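Local coordinates for beta sliding clamp (Caulobacter crescentus, PDB 5WCE), which probably tethers DNA polymerases and other proteins to DNA as a ring-shaped head-to-tail homodimer, making replication processive, at residues A[145-150]-A[215-220]; A[140-145]-A[192-197]; A[56-61]-A[209-214]; A[226-231]-A[237-242]; A[338-343]-A[370-375]. One frame throughout, in Å; residues are numbered along the deposited sequence.

Contact 1: A[145-150]-A[215-220]; sequences RLIDKT and EARRLM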
# COMPACT_ATOMS: atom_id res chain seq x y z
N ARG A 145 -4.24 -23.73 -8.38
CA ARG A 145 -4.22 -24.40 -7.06
C ARG A 145 -2.79 -24.86 -6.74
O ARG A 145 -2.30 -24.61 -5.64
CB ARG A 145 -5.21 -25.54 -7.01
CG ARG A 145 -5.15 -26.39 -5.75
CD ARG A 145 -6.13 -27.54 -5.77
NE ARG A 145 -5.78 -28.56 -4.77
CZ ARG A 145 -4.85 -29.51 -4.95
NH1 ARG A 145 -4.11 -29.56 -6.08
NH2 ARG A 145 -4.59 -30.38 -3.98
N LEU A 146 -2.10 -25.50 -7.69
CA LEU A 146 -0.73 -25.92 -7.44
C LEU A 146 0.15 -24.81 -6.95
O LEU A 146 0.95 -25.01 -6.00
CB LEU A 146 -0.09 -26.62 -8.66
CG LEU A 146 -0.63 -27.97 -9.14
CD1 LEU A 146 0.23 -28.50 -10.28
CD2 LEU A 146 -0.75 -29.02 -8.04
N ILE A 147 0.02 -23.64 -7.58
CA ILE A 147 0.81 -22.50 -7.22
C ILE A 147 0.35 -21.87 -5.89
O ILE A 147 1.17 -21.65 -4.97
CB ILE A 147 0.84 -21.44 -8.37
CG1 ILE A 147 1.61 -22.01 -9.56
CG2 ILE A 147 1.48 -20.15 -7.90
CD1 ILE A 147 1.39 -21.22 -10.86
N ASP A 148 -0.94 -21.58 -5.78
CA ASP A 148 -1.43 -20.87 -4.58
C ASP A 148 -1.26 -21.69 -3.27
O ASP A 148 -1.01 -21.10 -2.22
CB ASP A 148 -2.88 -20.44 -4.74
CG ASP A 148 -3.05 -19.25 -5.74
OD1 ASP A 148 -2.03 -18.74 -6.26
OD2 ASP A 148 -4.23 -18.90 -6.02
N LYS A 149 -1.35 -22.99 -3.36
CA LYS A 149 -1.09 -23.88 -2.21
C LYS A 149 0.36 -23.95 -1.75
O LYS A 149 0.62 -24.40 -0.65
CB LYS A 149 -1.58 -25.29 -2.50
CG LYS A 149 -3.08 -25.43 -2.75
CD LYS A 149 -3.88 -25.40 -1.45
CE LYS A 149 -5.31 -25.78 -1.72
NZ LYS A 149 -6.14 -25.45 -0.53
N THR A 150 1.33 -23.53 -2.58
CA THR A 150 2.75 -23.74 -2.28
C THR A 150 3.66 -22.52 -2.33
O THR A 150 4.71 -22.52 -1.73
CB THR A 150 3.36 -24.77 -3.24
OG1 THR A 150 3.22 -24.29 -4.59
CG2 THR A 150 2.65 -26.11 -3.09
N GLU A 215 4.92 -14.33 -12.28
CA GLU A 215 4.48 -13.78 -13.55
C GLU A 215 3.53 -14.73 -14.24
O GLU A 215 2.51 -14.29 -14.78
CB GLU A 215 5.68 -13.42 -14.44
CG GLU A 215 6.52 -12.28 -13.89
CD GLU A 215 5.68 -11.04 -13.66
OE1 GLU A 215 5.00 -10.68 -14.62
OE2 GLU A 215 5.63 -10.49 -12.53
N ALA A 216 3.82 -16.04 -14.21
CA ALA A 216 2.86 -17.03 -14.72
C ALA A 216 1.51 -16.99 -14.02
O ALA A 216 0.44 -17.06 -14.66
CB ALA A 216 3.44 -18.48 -14.69
N ARG A 217 1.56 -16.89 -12.70
CA ARG A 217 0.35 -16.85 -11.91
C ARG A 217 -0.47 -15.59 -12.26
O ARG A 217 -1.68 -15.68 -12.36
CB ARG A 217 0.73 -16.85 -10.40
CG ARG A 217 -0.48 -16.78 -9.45
CD ARG A 217 -1.45 -17.94 -9.66
NE ARG A 217 -2.57 -17.76 -8.78
CZ ARG A 217 -3.68 -17.07 -9.04
NH1 ARG A 217 -3.82 -16.45 -10.19
NH2 ARG A 217 -4.66 -17.01 -8.14
N ARG A 218 0.19 -14.45 -12.46
CA ARG A 218 -0.50 -13.21 -12.91
C ARG A 218 -1.23 -13.41 -14.24
O ARG A 218 -2.41 -13.14 -14.37
CB ARG A 218 0.51 -12.06 -12.98
CG ARG A 218 -0.13 -10.70 -13.12
CD ARG A 218 0.86 -9.55 -13.39
NE ARG A 218 2.11 -9.67 -12.63
CZ ARG A 218 2.33 -9.30 -11.36
NH1 ARG A 218 1.39 -8.74 -10.58
NH2 ARG A 218 3.54 -9.49 -10.85
N LEU A 219 -0.51 -13.97 -15.22
CA LEU A 219 -1.12 -14.27 -16.51
C LEU A 219 -2.25 -15.28 -16.46
O LEU A 219 -3.22 -15.22 -17.26
CB LEU A 219 -0.03 -14.72 -17.51
CG LEU A 219 0.96 -13.60 -17.89
CD1 LEU A 219 2.21 -14.11 -18.62
CD2 LEU A 219 0.32 -12.52 -18.76
N MET A 220 -2.14 -16.25 -15.54
CA MET A 220 -3.24 -17.17 -15.30
C MET A 220 -4.54 -16.49 -14.90
O MET A 220 -5.57 -17.06 -15.16
CB MET A 220 -2.89 -18.17 -14.21
CG MET A 220 -2.05 -19.27 -14.75
SD MET A 220 -1.45 -20.34 -13.45
CE MET A 220 0.23 -20.56 -14.03
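The guanidinium of Arg217 has the Asp148 carboxylate at its edge, near its plane, and the two planes are 32° apart. The grip is side-on: a bend at chi2 of Arg217 (59°) carries NE and NH2 to the carboxylate. NE of Arg217 bonds to OD1 of Asp148 at 2.8 Å, from the syn side but 25° out of the carboxylate plane. NH2 of Arg217 reaches the syn lone pair of Asp148 OD2 at 2.9 Å. This salt bridge holds both groups against rotation. A leucine at Arg217 would probably leave Asp148 without its charged mate and free to turn. Ile147 slants across the aliphatic part of Arg217, its CG2 4.1 Å from Arg217 CD. The CD1 methyl of Ile147 meets CE of Met220 tip to tip at 3.4 Å, tight for two carbons. The contact joins the two helices of the central domain. From helix 140-148, Leu146 packs on Met194 of strand 188-195. From helix 210-220, Ala216 packs on Phe238 and Met220 on Phe240 of strand 235-240.

Contact 2: A[140-145]-A[192-197]; sequences TNELIR and AEMPAP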
# COMPACT_ATOMS: atom_id res chain seq x y z
N THR A 140 -6.49 -24.79 -15.97
CA THR A 140 -5.98 -23.54 -15.43
C THR A 140 -6.21 -23.40 -13.94
O THR A 140 -5.34 -22.93 -13.20
CB THR A 140 -6.62 -22.32 -16.16
OG1 THR A 140 -6.28 -22.35 -17.56
CG2 THR A 140 -6.13 -21.03 -15.58
N ASN A 141 -7.41 -23.76 -13.52
CA ASN A 141 -7.75 -23.72 -12.08
C ASN A 141 -6.89 -24.69 -11.28
O ASN A 141 -6.43 -24.34 -10.21
CB ASN A 141 -9.24 -23.99 -11.89
CG ASN A 141 -10.11 -22.78 -12.28
OD1 ASN A 141 -9.70 -21.59 -12.20
ND2 ASN A 141 -11.32 -23.08 -12.66
N GLU A 142 -6.64 -25.89 -11.83
CA GLU A 142 -5.69 -26.84 -11.28
C GLU A 142 -4.29 -26.25 -11.12
O GLU A 142 -3.67 -26.40 -10.04
CB GLU A 142 -5.67 -28.12 -12.07
CG GLU A 142 -6.96 -28.96 -11.99
CD GLU A 142 -7.22 -29.42 -10.56
OE1 GLU A 142 -6.52 -30.32 -10.12
OE2 GLU A 142 -8.10 -28.87 -9.91
N LEU A 143 -3.79 -25.56 -12.17
CA LEU A 143 -2.46 -24.97 -12.09
C LEU A 143 -2.42 -23.87 -11.04
O LEU A 143 -1.43 -23.73 -10.27
CB LEU A 143 -2.01 -24.50 -13.48
CG LEU A 143 -0.56 -24.15 -13.69
CD1 LEU A 143 0.30 -25.32 -13.23
CD2 LEU A 143 -0.35 -23.85 -15.20
N ILE A 144 -3.50 -23.09 -10.99
CA ILE A 144 -3.63 -22.01 -10.02
C ILE A 144 -3.55 -22.62 -8.60
O ILE A 144 -2.86 -22.09 -7.78
CB ILE A 144 -4.91 -21.16 -10.22
CG1 ILE A 144 -4.71 -20.18 -11.38
CG2 ILE A 144 -5.26 -20.36 -8.93
CD1 ILE A 144 -6.00 -19.43 -11.79
N ARG A 145 -4.24 -23.73 -8.38
CA ARG A 145 -4.22 -24.40 -7.06
C ARG A 145 -2.79 -24.86 -6.74
O ARG A 145 -2.30 -24.61 -5.64
CB ARG A 145 -5.21 -25.54 -7.01
CG ARG A 145 -5.15 -26.39 -5.75
CD ARG A 145 -6.13 -27.54 -5.77
NE ARG A 145 -5.78 -28.56 -4.77
CZ ARG A 145 -4.85 -29.51 -4.95
NH1 ARG A 145 -4.11 -29.56 -6.08
NH2 ARG A 145 -4.59 -30.38 -3.98
N ALA A 192 1.82 -29.63 -3.10
CA ALA A 192 0.50 -29.77 -3.67
C ALA A 192 0.57 -30.58 -4.94
O ALA A 192 1.57 -30.52 -5.68
CB ALA A 192 -0.13 -28.42 -3.93
N GLU A 193 -0.45 -31.39 -5.18
CA GLU A 193 -0.43 -32.25 -6.35
C GLU A 193 -1.82 -32.45 -6.92
O GLU A 193 -2.83 -32.19 -6.27
CB GLU A 193 0.25 -33.57 -6.02
CG GLU A 193 -0.59 -34.47 -5.10
CD GLU A 193 0.16 -35.57 -4.43
OE1 GLU A 193 1.36 -35.75 -4.75
OE2 GLU A 193 -0.49 -36.29 -3.61
N MET A 194 -1.82 -32.91 -8.18
CA MET A 194 -3.03 -33.22 -8.94
C MET A 194 -2.79 -34.45 -9.78
O MET A 194 -1.63 -34.81 -10.00
CB MET A 194 -3.39 -32.05 -9.85
CG MET A 194 -2.30 -31.75 -10.93
SD MET A 194 -2.66 -30.33 -11.99
CE MET A 194 -3.93 -31.13 -12.97
N PRO A 195 -3.86 -35.10 -10.27
CA PRO A 195 -3.65 -36.17 -11.25
C PRO A 195 -2.90 -35.61 -12.46
O PRO A 195 -3.23 -34.53 -12.94
CB PRO A 195 -5.07 -36.62 -11.64
CG PRO A 195 -5.96 -36.13 -10.53
CD PRO A 195 -5.29 -34.90 -9.96
N ALA A 196 -1.90 -36.34 -12.94
CA ALA A 196 -1.04 -35.84 -14.01
C ALA A 196 -1.86 -35.69 -15.28
O ALA A 196 -2.47 -36.66 -15.73
CB ALA A 196 0.15 -36.75 -14.23
N PRO A 197 -1.91 -34.47 -15.86
CA PRO A 197 -2.55 -34.30 -17.17
C PRO A 197 -1.98 -35.24 -18.21
O PRO A 197 -0.83 -35.71 -18.09
CB PRO A 197 -2.24 -32.85 -17.57
CG PRO A 197 -1.84 -32.18 -16.32
CD PRO A 197 -1.29 -33.23 -15.39
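Glu142 on helix 140-148 faces Met194 on strand 188-195 with their CA atoms 7.3 Å apart, and three residues on Arg145 comes level with Ala192 at 7.9 Å between CA atoms. The side chains of Glu142 and Met194 cross obliquely. CE of Met194 lies 3.6 Å from CB of Glu142, because the Met194 chain bends at its end (chi3 -74°) and folds the methyl toward the helix. A bend at chi2 of Glu142 (-62°) brings its OE1 to 3.6 Å from CB of Met194. This is helix-on-sheet packing within the central domain, on the eight-stranded sheet that runs into the C-terminal domain. Arg145 reaches across to the strand with a chain extended from CG to NE. Its NH1 donates to the backbone O of Glu193 at 2.9 Å, from well above the carbonyl plane. NH2 of Arg145 adds a weak bond to that same oxygen and also forms a salt bridge with Asp367. The Glu193 side chain leaves from the other side of the strand, where OE1 pairs with Arg180.

Contact 3: A[56-61]-A[209-214]; sequences LDMEII and PRKTIA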
# COMPACT_ATOMS: atom_id res chain seq x y z
N LEU A 56 16.05 -11.27 -19.02
CA LEU A 56 17.09 -12.28 -19.31
C LEU A 56 16.80 -13.67 -18.74
O LEU A 56 17.17 -14.65 -19.38
CB LEU A 56 18.53 -11.85 -18.98
CG LEU A 56 19.05 -10.53 -19.60
CD1 LEU A 56 20.39 -10.16 -19.03
CD2 LEU A 56 19.10 -10.66 -21.11
N ASP A 57 16.16 -13.78 -17.59
CA ASP A 57 15.73 -15.09 -17.07
C ASP A 57 14.47 -15.58 -17.73
O ASP A 57 14.31 -16.78 -18.00
CB ASP A 57 15.54 -15.03 -15.55
CG ASP A 57 16.85 -14.81 -14.82
OD1 ASP A 57 17.90 -15.38 -15.21
OD2 ASP A 57 16.85 -14.02 -13.87
N MET A 58 13.56 -14.66 -18.01
CA MET A 58 12.31 -14.98 -18.63
C MET A 58 11.88 -13.93 -19.64
O MET A 58 12.37 -12.77 -19.60
CB MET A 58 11.25 -15.16 -17.60
CG MET A 58 10.75 -13.85 -16.98
SD MET A 58 9.78 -14.07 -15.47
CE MET A 58 11.23 -14.34 -14.46
N GLU A 59 11.02 -14.37 -20.55
CA GLU A 59 10.51 -13.53 -21.63
C GLU A 59 9.02 -13.64 -21.64
O GLU A 59 8.49 -14.78 -21.63
CB GLU A 59 11.06 -13.99 -22.97
CG GLU A 59 10.54 -13.21 -24.18
CD GLU A 59 10.87 -13.93 -25.47
OE1 GLU A 59 11.78 -13.49 -26.13
OE2 GLU A 59 10.26 -15.00 -25.71
N ILE A 60 8.32 -12.52 -21.71
CA ILE A 60 6.89 -12.56 -21.94
C ILE A 60 6.65 -12.02 -23.33
O ILE A 60 7.25 -10.97 -23.69
CB ILE A 60 6.09 -11.70 -20.93
CG1 ILE A 60 6.44 -12.06 -19.47
CG2 ILE A 60 4.63 -11.88 -21.17
CD1 ILE A 60 5.71 -11.23 -18.40
N ILE A 61 5.80 -12.71 -24.09
CA ILE A 61 5.38 -12.28 -25.45
C ILE A 61 3.87 -12.16 -25.46
O ILE A 61 3.16 -12.88 -24.69
CB ILE A 61 5.90 -13.23 -26.56
CG1 ILE A 61 7.43 -13.36 -26.50
CG2 ILE A 61 5.56 -12.74 -27.97
CD1 ILE A 61 8.05 -14.19 -27.62
N PRO A 209 11.83 -20.68 -11.42
CA PRO A 209 12.17 -19.52 -10.57
C PRO A 209 10.98 -18.81 -9.94
O PRO A 209 9.90 -18.71 -10.53
CB PRO A 209 12.92 -18.57 -11.55
CG PRO A 209 13.50 -19.49 -12.55
CD PRO A 209 12.45 -20.58 -12.76
N ARG A 210 11.22 -18.29 -8.73
CA ARG A 210 10.19 -17.58 -7.99
C ARG A 210 9.50 -16.53 -8.81
O ARG A 210 8.27 -16.48 -8.86
CB ARG A 210 10.79 -16.98 -6.69
CG ARG A 210 9.79 -16.22 -5.83
CD ARG A 210 10.46 -15.51 -4.66
NE ARG A 210 11.48 -14.54 -5.11
CZ ARG A 210 12.81 -14.67 -5.10
NH1 ARG A 210 13.45 -15.74 -4.59
NH2 ARG A 210 13.56 -13.66 -5.60
N LYS A 211 10.27 -15.67 -9.47
CA LYS A 211 9.67 -14.60 -10.26
C LYS A 211 8.85 -15.16 -11.42
O LYS A 211 7.81 -14.62 -11.79
CB LYS A 211 10.73 -13.59 -10.72
CG LYS A 211 10.12 -12.47 -11.58
CD LYS A 211 11.13 -11.42 -12.03
CE LYS A 211 10.52 -10.45 -13.03
NZ LYS A 211 11.59 -9.51 -13.52
N THR A 212 9.33 -16.24 -12.03
CA THR A 212 8.60 -16.87 -13.13
C THR A 212 7.23 -17.39 -12.72
O THR A 212 6.25 -17.23 -13.42
CB THR A 212 9.44 -18.05 -13.72
OG1 THR A 212 10.73 -17.53 -14.17
CG2 THR A 212 8.66 -18.75 -14.85
N ILE A 213 7.19 -18.03 -11.55
CA ILE A 213 5.91 -18.47 -10.95
C ILE A 213 4.98 -17.27 -10.75
O ILE A 213 3.82 -17.36 -11.06
CB ILE A 213 6.16 -19.26 -9.65
CG1 ILE A 213 6.79 -20.61 -9.99
CG2 ILE A 213 4.89 -19.38 -8.81
CD1 ILE A 213 5.92 -21.54 -10.81
N ALA A 214 5.51 -16.16 -10.26
CA ALA A 214 4.72 -15.00 -9.96
C ALA A 214 4.10 -14.44 -11.24
O ALA A 214 2.90 -14.17 -11.30
CB ALA A 214 5.55 -13.95 -9.26
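The thioether end of Met58 presses on Lys211 and Thr212, and this is the tight, buried part of the contact. CE of Met58 comes within 3.2 Å of OG1 of Thr212 and 3.6 Å of CG of Lys211. The same methyl is 3.8 Å from both CB and CD of Lys211, so it rests along the start of that extended chain. SD of Met58 follows behind, 3.8 Å from CA of Thr212. A bend at the last torsion of Met58 (chi3 78°) swings CE onto the helix. The Thr212 hydroxyl has its own polar partner, a hydrogen bond with OG of Ser247. The contact joins two domains of the fold. Strand 58-65 belongs to the N-terminal domain and helix 210-220 to the central one, and strand 58-65 pairs with central-domain strand 243-248 in one continuous sheet. An alanine in place of Met58 would probably open a gap between strand and helix and leave the aliphatic part of Lys211 without its packing partner. The loop side is looser. Asp57 is exposed, and its OD2 stays 6.9 Å from NZ of Lys211. That amine turns to other partners in the N-terminal domain: salt bridges with Asp55 and Glu29, and a hydrogen bond to the backbone O of Val27.

Contact 4: A[226-231]-A[237-242]; sequences TVDLQV and RFEFGA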
# COMPACT_ATOMS: atom_id res chain seq x y z
N THR A 226 -7.61 -23.84 -20.13
CA THR A 226 -6.34 -24.52 -19.97
C THR A 226 -5.18 -23.58 -20.28
O THR A 226 -5.34 -22.54 -20.92
CB THR A 226 -6.22 -25.80 -20.81
OG1 THR A 226 -6.28 -25.48 -22.18
CG2 THR A 226 -7.34 -26.79 -20.52
N VAL A 227 -4.03 -23.94 -19.72
CA VAL A 227 -2.73 -23.31 -19.99
C VAL A 227 -1.88 -24.45 -20.59
O VAL A 227 -1.87 -25.59 -20.05
CB VAL A 227 -2.09 -22.78 -18.71
CG1 VAL A 227 -0.64 -22.34 -18.91
CG2 VAL A 227 -2.93 -21.66 -18.15
N ASP A 228 -1.21 -24.15 -21.70
CA ASP A 228 -0.24 -25.05 -22.26
C ASP A 228 1.15 -24.94 -21.57
O ASP A 228 1.71 -23.84 -21.40
CB ASP A 228 -0.16 -24.86 -23.78
CG ASP A 228 -1.30 -25.55 -24.53
OD1 ASP A 228 -2.15 -26.21 -23.90
OD2 ASP A 228 -1.34 -25.51 -25.75
N LEU A 229 1.71 -26.10 -21.17
CA LEU A 229 2.98 -26.17 -20.51
C LEU A 229 3.95 -26.95 -21.39
O LEU A 229 3.61 -28.02 -21.99
CB LEU A 229 2.83 -26.83 -19.14
CG LEU A 229 4.07 -27.07 -18.30
CD1 LEU A 229 4.69 -25.76 -17.84
CD2 LEU A 229 3.69 -27.87 -17.07
N GLN A 230 5.17 -26.43 -21.50
CA GLN A 230 6.25 -27.13 -22.12
C GLN A 230 7.43 -27.11 -21.19
O GLN A 230 7.66 -26.13 -20.47
CB GLN A 230 6.62 -26.55 -23.49
CG GLN A 230 5.51 -26.62 -24.50
CD GLN A 230 5.80 -25.75 -25.71
OE1 GLN A 230 5.61 -24.53 -25.68
NE2 GLN A 230 6.25 -26.37 -26.77
N VAL A 231 8.18 -28.22 -21.22
CA VAL A 231 9.28 -28.38 -20.31
C VAL A 231 10.47 -29.03 -21.01
O VAL A 231 10.30 -29.87 -21.87
CB VAL A 231 8.87 -29.26 -19.12
CG1 VAL A 231 10.03 -29.41 -18.15
CG2 VAL A 231 7.68 -28.68 -18.40
N ARG A 237 7.95 -23.25 -20.56
CA ARG A 237 7.11 -22.32 -21.32
C ARG A 237 5.64 -22.52 -20.96
O ARG A 237 5.12 -23.64 -20.97
CB ARG A 237 7.33 -22.47 -22.80
CG ARG A 237 6.64 -21.43 -23.69
CD ARG A 237 7.20 -21.50 -25.09
NE ARG A 237 6.60 -20.51 -25.94
CZ ARG A 237 5.42 -20.60 -26.53
NH1 ARG A 237 4.69 -21.72 -26.43
NH2 ARG A 237 5.01 -19.60 -27.32
N PHE A 238 4.98 -21.42 -20.64
CA PHE A 238 3.56 -21.39 -20.37
C PHE A 238 2.95 -20.60 -21.52
O PHE A 238 3.36 -19.45 -21.78
CB PHE A 238 3.26 -20.67 -19.09
CG PHE A 238 3.90 -21.23 -17.87
CD1 PHE A 238 3.20 -22.12 -17.06
CD2 PHE A 238 5.16 -20.76 -17.44
CE1 PHE A 238 3.77 -22.63 -15.91
CE2 PHE A 238 5.72 -21.27 -16.29
CZ PHE A 238 5.02 -22.20 -15.52
N GLU A 239 1.97 -21.18 -22.17
CA GLU A 239 1.16 -20.45 -23.17
C GLU A 239 -0.29 -20.21 -22.68
O GLU A 239 -1.00 -21.18 -22.30
CB GLU A 239 1.12 -21.28 -24.43
CG GLU A 239 1.55 -20.60 -25.69
CD GLU A 239 1.41 -21.55 -26.84
OE1 GLU A 239 0.26 -21.97 -27.17
OE2 GLU A 239 2.45 -21.97 -27.37
N PHE A 240 -0.73 -18.94 -22.77
CA PHE A 240 -2.04 -18.47 -22.29
C PHE A 240 -2.72 -17.79 -23.48
O PHE A 240 -2.77 -16.51 -23.53
CB PHE A 240 -1.88 -17.41 -21.22
CG PHE A 240 -0.81 -17.68 -20.17
CD1 PHE A 240 -1.17 -18.30 -18.95
CD2 PHE A 240 0.49 -17.24 -20.34
CE1 PHE A 240 -0.24 -18.49 -17.97
CE2 PHE A 240 1.44 -17.45 -19.36
CZ PHE A 240 1.07 -18.10 -18.18
N GLY A 241 -3.13 -18.55 -24.47
CA GLY A 241 -3.66 -17.98 -25.73
C GLY A 241 -2.65 -17.13 -26.49
O GLY A 241 -1.63 -17.62 -26.92
N ALA A 242 -2.89 -15.83 -26.57
CA ALA A 242 -1.98 -14.94 -27.30
C ALA A 242 -0.68 -14.63 -26.52
O ALA A 242 0.35 -14.29 -27.11
CB ALA A 242 -2.72 -13.64 -27.66
O HOH W 1 -3.72 -21.73 -23.90
O HOH W 2 3.48 -23.93 -23.71
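A beta hairpin is formed here by strands 226-231 and 235-240, part of the sheet that runs from the N-terminal into the central domain. Asp228 with Glu239 and Gln230 with Arg237 are hydrogen-bonded antiparallel pairs, each joined by two backbone bonds. Leu229 with Phe238, between them, is a non-hydrogen-bonded pair. The two faces differ in chemistry. On the Leu229 face, CG of Leu229 stands anti to the backbone N (chi1 177°), which helps lay its CD1 methyl over the Phe238 ring, 4.2 Å from the centroid, in a CH-pi contact. Val227 CG2 packs 3.9 Å from CD1 of Phe240. Both aromatic side chains pack on helix 210-220: Phe238 touches Thr212 and Ala216, and Phe240 touches Leu219 and Met220. The other face is polar. NH1 of Arg237 donates to OE1 of Gln230 at 3.1 Å, nearly along the C=O axis, with the amide and guanidinium planes 83° apart. NE2 of Gln230 is held by the backbone O of Ser133. OD2 of Asp228 and OE1 of Glu239 are 4.1 Å apart. Their mutual repulsion is probably eased by Arg135, which touches Asp228 and forms a salt bridge with Glu239. At the end of the ladder a water donates to O of Glu239 at 3.2 Å and accepts from N of Gly241 at 3.3 Å.

Contact 5: A[338-343]-A[370-375]; sequences LDVCGQ and VKYVLM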
# COMPACT_ATOMS: atom_id res chain seq x y z
N LEU A 338 0.95 -19.75 10.95
CA LEU A 338 -0.20 -19.02 10.37
C LEU A 338 -0.27 -19.21 8.88
O LEU A 338 -1.36 -19.33 8.34
CB LEU A 338 -0.16 -17.55 10.76
CG LEU A 338 -0.46 -17.33 12.23
CD1 LEU A 338 -0.13 -15.89 12.55
CD2 LEU A 338 -1.91 -17.68 12.55
N ASP A 339 0.86 -19.28 8.20
CA ASP A 339 0.87 -19.54 6.75
C ASP A 339 0.21 -20.86 6.40
O ASP A 339 -0.63 -20.96 5.49
CB ASP A 339 2.31 -19.51 6.21
CG ASP A 339 2.89 -18.10 6.06
OD1 ASP A 339 2.16 -17.09 6.14
OD2 ASP A 339 4.12 -18.05 5.96
N VAL A 340 0.54 -21.89 7.16
CA VAL A 340 -0.11 -23.18 6.99
C VAL A 340 -1.59 -23.13 7.30
O VAL A 340 -2.39 -23.62 6.49
CB VAL A 340 0.60 -24.28 7.85
CG1 VAL A 340 -0.21 -25.57 7.76
CG2 VAL A 340 1.98 -24.48 7.32
N CYS A 341 -2.00 -22.56 8.44
CA CYS A 341 -3.41 -22.46 8.75
C CYS A 341 -4.17 -21.69 7.64
O CYS A 341 -5.31 -22.00 7.33
CB CYS A 341 -3.64 -21.77 10.10
SG CYS A 341 -3.03 -22.74 11.50
N GLY A 342 -3.51 -20.71 7.03
CA GLY A 342 -4.06 -19.95 5.87
C GLY A 342 -4.33 -20.76 4.62
O GLY A 342 -5.08 -20.32 3.78
N GLN A 343 -3.72 -21.93 4.48
CA GLN A 343 -3.93 -22.82 3.33
C GLN A 343 -5.00 -23.85 3.54
O GLN A 343 -5.50 -24.38 2.58
CB GLN A 343 -2.62 -23.52 2.94
CG GLN A 343 -1.55 -22.57 2.46
CD GLN A 343 -1.98 -21.84 1.20
OE1 GLN A 343 -2.73 -22.38 0.37
NE2 GLN A 343 -1.60 -20.58 1.10
N VAL A 370 -2.57 -31.99 -0.62
CA VAL A 370 -1.56 -31.09 -0.08
C VAL A 370 -0.90 -31.69 1.18
O VAL A 370 -1.51 -32.56 1.84
CB VAL A 370 -2.12 -29.70 0.22
CG1 VAL A 370 -2.75 -29.12 -1.02
CG2 VAL A 370 -3.18 -29.76 1.33
N LYS A 371 0.34 -31.33 1.41
CA LYS A 371 1.05 -31.62 2.66
C LYS A 371 1.83 -30.39 3.06
O LYS A 371 2.50 -29.76 2.20
CB LYS A 371 1.99 -32.85 2.52
CG LYS A 371 1.26 -34.15 2.27
CD LYS A 371 2.24 -35.32 2.13
CE LYS A 371 1.59 -36.68 1.82
NZ LYS A 371 1.36 -36.90 0.37
N TYR A 372 1.82 -30.06 4.36
CA TYR A 372 2.70 -29.02 4.89
C TYR A 372 3.62 -29.59 5.99
O TYR A 372 3.22 -30.48 6.77
CB TYR A 372 1.93 -27.85 5.41
CG TYR A 372 1.08 -27.27 4.31
CD1 TYR A 372 1.64 -26.43 3.35
CD2 TYR A 372 -0.24 -27.65 4.17
CE1 TYR A 372 0.86 -25.97 2.29
CE2 TYR A 372 -1.00 -27.22 3.08
CZ TYR A 372 -0.40 -26.36 2.16
OH TYR A 372 -1.14 -25.87 1.07
N VAL A 373 4.84 -29.11 5.99
CA VAL A 373 5.84 -29.50 6.96
C VAL A 373 6.32 -28.20 7.66
O VAL A 373 6.70 -27.19 6.99
CB VAL A 373 7.04 -30.27 6.37
CG1 VAL A 373 7.94 -30.78 7.48
CG2 VAL A 373 6.58 -31.46 5.53
N LEU A 374 6.27 -28.25 8.98
CA LEU A 374 6.84 -27.22 9.87
C LEU A 374 8.01 -27.79 10.64
O LEU A 374 7.91 -28.92 11.14
CB LEU A 374 5.81 -26.73 10.88
CG LEU A 374 4.61 -26.00 10.26
CD1 LEU A 374 3.45 -25.92 11.25
CD2 LEU A 374 5.04 -24.65 9.74
N MET A 375 9.07 -26.99 10.70
CA MET A 375 10.28 -27.37 11.40
C MET A 375 10.26 -26.70 12.78
O MET A 375 10.04 -25.51 12.90
CB MET A 375 11.49 -26.96 10.58
CG MET A 375 11.43 -27.53 9.15
SD MET A 375 11.33 -29.33 9.13
CE MET A 375 12.94 -29.64 9.85
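Tyr372 lies against Val340 and Gln343 along its whole length. Its CB sits 3.9 Å from both CG1 and CG2 of Val340. CG and CD2 of the ring come next, each 4.1 Å from CG1 of Val340. With CG anti to the carbonyl carbon (chi1 -59°), the ring runs on past Val340 to Gln343. CE2 of Tyr372 lies 4.0 Å from CB of Gln343, and CZ of Tyr372 is 3.7 Å from that carbon. The OH of Tyr372 comes within 3.3 Å of Gln343 CB, but its hydrogen bond is with the backbone O of Lys149 in the central domain. Further along the strand, CD2 of Leu374 meets CG2 of Val340 at 3.9 Å. The axes of helix segment 338-343 and strand 370-374 run nearly antiparallel, 168° apart. Strand 370-374 lies between strands 188-195 and 360-364 in its sheet, and Leu338 packs on helix 273-284.

In the fold
Contacts 3, 4 and 5 are buried; contacts 1 and 2 are partly buried. Contacts 1 and 2 share helix 140-148 and Arg145, while contacts 1 and 3 use successive turns of helix 210-220. Chemistry varies with place. Contact 1 pairs charges beside apolar packing, contact 2 ties an arginine to a strand carbonyl, and contacts 3 and 5 rest on side-chain packing alone. In contact 4 a backbone ladder does most of the joining, and its aromatic face packs on the helix of contacts 1 and 3. Contacts 4 and 5 lie on opposite sides of the chain's centre. Contacts 2 and 5 reach one sheet through neighbouring strands, contacts 3 and 4 another. Contact 3 bridges the N-terminal and central domains.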